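Local coordinates for protein succinate-semialdehyde dehydrogenase (Streptococcus pyogenes MGAS1882, PDB 4OGD) that probably oxidises succinic semialdehyde to succinate, using NADP+ as the cofactor, as a member of the aldehyde dehydrogenase family, at residues Lys249-Ser254 with Lys280-Lys285. Residues are numbered along the deposited sequence; the frame is centred on the assembly and turned at random.
Sequences KVLYFS and KELLTK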
loop_
_atom_site.group_PDB
_atom_site.type_symbol
_atom_site.label_atom_id
_atom_site.label_comp_id
_atom_site.label_asym_id
_atom_site.label_seq_id
_atom_site.Cartn_x
_atom_site.Cartn_y
_atom_site.Cartn_z
ATOM N N LYS A 249 3.573 -0.275 38.210
ATOM C CA LYS A 249 4.526 -1.289 37.786
ATOM C C LYS A 249 4.932 -1.197 36.318
ATOM O O LYS A 249 5.972 -1.729 35.933
ATOM C CB LYS A 249 3.984 -2.678 38.122
ATOM C CG LYS A 249 3.843 -2.873 39.628
ATOM C CD LYS A 249 3.255 -4.213 40.012
ATOM C CE LYS A 249 3.392 -4.411 41.521
ATOM N NZ LYS A 249 2.854 -5.718 41.982
ATOM N N VAL A 250 4.128 -0.519 35.500
ATOM C CA VAL A 250 4.447 -0.435 34.075
ATOM C C VAL A 250 4.994 0.921 33.641
ATOM O O VAL A 250 5.466 1.066 32.510
ATOM C CB VAL A 250 3.239 -0.802 33.176
ATOM C CG1 VAL A 250 2.580 -2.087 33.655
ATOM C CG2 VAL A 250 2.231 0.342 33.116
ATOM N N LEU A 251 4.958 1.912 34.530
ATOM C CA LEU A 251 5.269 3.283 34.114
ATOM C C LEU A 251 6.705 3.502 33.630
ATOM O O LEU A 251 6.914 4.189 32.629
ATOM C CB LEU A 251 4.907 4.305 35.200
ATOM C CG LEU A 251 3.427 4.616 35.431
ATOM C CD1 LEU A 251 3.298 5.626 36.557
ATOM C CD2 LEU A 251 2.731 5.149 34.176
ATOM N N TYR A 252 7.689 2.935 34.334
ATOM C CA TYR A 252 9.086 3.142 33.959
ATOM C C TYR A 252 9.326 2.626 32.542
ATOM O O TYR A 252 9.837 3.346 31.685
ATOM C CB TYR A 252 10.037 2.452 34.945
ATOM C CG TYR A 252 11.462 2.938 34.811
ATOM C CD1 TYR A 252 11.957 3.925 35.649
ATOM C CD2 TYR A 252 12.303 2.426 33.829
ATOM C CE1 TYR A 252 13.260 4.385 35.526
ATOM C CE2 TYR A 252 13.601 2.882 33.690
ATOM C CZ TYR A 252 14.074 3.858 34.543
ATOM O OH TYR A 252 15.367 4.307 34.406
ATOM N N PHE A 253 8.935 1.382 32.299
ATOM C CA PHE A 253 9.042 0.816 30.959
ATOM C C PHE A 253 8.309 1.674 29.935
ATOM O O PHE A 253 8.836 1.954 28.852
ATOM C CB PHE A 253 8.474 -0.602 30.916
ATOM C CG PHE A 253 8.219 -1.100 29.522
ATOM C CD1 PHE A 253 9.254 -1.613 28.755
ATOM C CD2 PHE A 253 6.948 -1.032 28.965
ATOM C CE1 PHE A 253 9.027 -2.054 27.459
ATOM C CE2 PHE A 253 6.716 -1.466 27.672
ATOM C CZ PHE A 253 7.749 -1.978 26.920
ATOM N N SER A 254 7.097 2.091 30.276
ATOM C CA SER A 254 6.235 2.732 29.282
ATOM C C SER A 254 6.805 3.994 28.667
ATOM O O SER A 254 6.548 4.263 27.494
ATOM C CB SER A 254 4.840 2.996 29.850
ATOM O OG SER A 254 4.186 1.760 30.090
ATOM N N LYS A 280 0.825 12.959 38.956
ATOM C CA LYS A 280 2.035 13.776 38.919
ATOM C C LYS A 280 3.030 13.222 39.918
ATOM O O LYS A 280 4.207 13.032 39.609
ATOM C CB LYS A 280 1.751 15.239 39.270
ATOM C CG LYS A 280 1.133 16.065 38.152
ATOM C CD LYS A 280 1.422 17.555 38.349
ATOM C CE LYS A 280 1.086 18.005 39.766
ATOM N NZ LYS A 280 1.144 19.489 39.910
ATOM N N GLU A 281 2.541 12.939 41.120
ATOM C CA GLU A 281 3.407 12.395 42.163
ATOM C C GLU A 281 3.927 10.995 41.849
ATOM O O GLU A 281 5.092 10.681 42.115
ATOM C CB GLU A 281 2.681 12.409 43.504
ATOM C CG GLU A 281 2.745 13.764 44.165
ATOM C CD GLU A 281 4.154 14.330 44.132
ATOM O OE1 GLU A 281 4.336 15.442 43.587
ATOM O OE2 GLU A 281 5.080 13.654 44.638
ATOM N N LEU A 282 3.065 10.157 41.284
ATOM C CA LEU A 282 3.455 8.797 40.943
ATOM C C LEU A 282 4.508 8.774 39.839
ATOM O O LEU A 282 5.517 8.073 39.953
ATOM C CB LEU A 282 2.238 7.969 40.530
ATOM C CG LEU A 282 2.539 6.517 40.163
ATOM C CD1 LEU A 282 3.141 5.800 41.357
ATOM C CD2 LEU A 282 1.279 5.813 39.711
ATOM N N LEU A 283 4.281 9.537 38.770
ATOM C CA LEU A 283 5.232 9.554 37.658
ATOM C C LEU A 283 6.574 10.151 38.100
ATOM O O LEU A 283 7.644 9.697 37.681
ATOM C CB LEU A 283 4.657 10.312 36.453
ATOM C CG LEU A 283 5.448 10.149 35.148
ATOM C CD1 LEU A 283 5.337 8.721 34.637
ATOM C CD2 LEU A 283 4.969 11.126 34.078
ATOM N N THR A 284 6.510 11.153 38.971
ATOM C CA THR A 284 7.716 11.732 39.558
ATOM C C THR A 284 8.499 10.693 40.361
ATOM O O THR A 284 9.723 10.577 40.226
ATOM C CB THR A 284 7.366 12.936 40.450
ATOM O OG1 THR A 284 6.788 13.972 39.640
ATOM C CG2 THR A 284 8.623 13.474 41.136
ATOM N N LYS A 285 7.786 9.927 41.180
ATOM C CA LYS A 285 8.397 8.867 41.979
ATOM C C LYS A 285 9.120 7.866 41.087
ATOM O O LYS A 285 10.271 7.499 41.338
ATOM C CB LYS A 285 7.323 8.146 42.792
ATOM C CG LYS A 285 7.834 6.944 43.585
ATOM C CD LYS A 285 6.673 6.146 44.154
ATOM C CE LYS A 285 7.138 4.963 44.973
ATOM N NZ LYS A 285 5.988 4.077 45.301
#
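Lys-280 O is gripped twice by Thr-284, one turn further along helix 276-288: Thr-284 OG1 lies 2.7 Å from Lys-280 O and Thr-284 N 3.0 Å, the two donors arriving from opposite faces of the carbonyl plane. In helix 244-256, Val-250 O likewise accepts from both N and OG of Ser-254; Ser-254 OG is 2.8 Å from Val-250 O and well above its carbonyl plane, about 50° out of it. Both hydroxyls donate within their own helices, and no hydrogen bond crosses between the segments; the contact there is leucine against leucine. Leu-251 points at the other helix, and its CD1 rests on Leu-282, 3.7 Å from CD2 and 3.8 Å from CG. The same methyl meets Leu-283 CD1 at 4.2 Å. Leu-282 gets there because its CG stands anti to the backbone N (chi1 -179°), which swings the branch over to Leu-251. Helix 244-256 is the crossover between parallel strands 235-238 and 268-272, a beta-alpha-beta unit of the aldehyde dehydrogenase fold, and helix 276-288 follows the second strand; Phe-236 touches Val-250 and Ser-254. Phe-279 and Val-286 add to the apolar packing around Leu-251, while Leu-282 also lies on Trp-244 and Leu-247. Lys-285 NZ ties the helices together by a salt bridge to Glu-248 OE2.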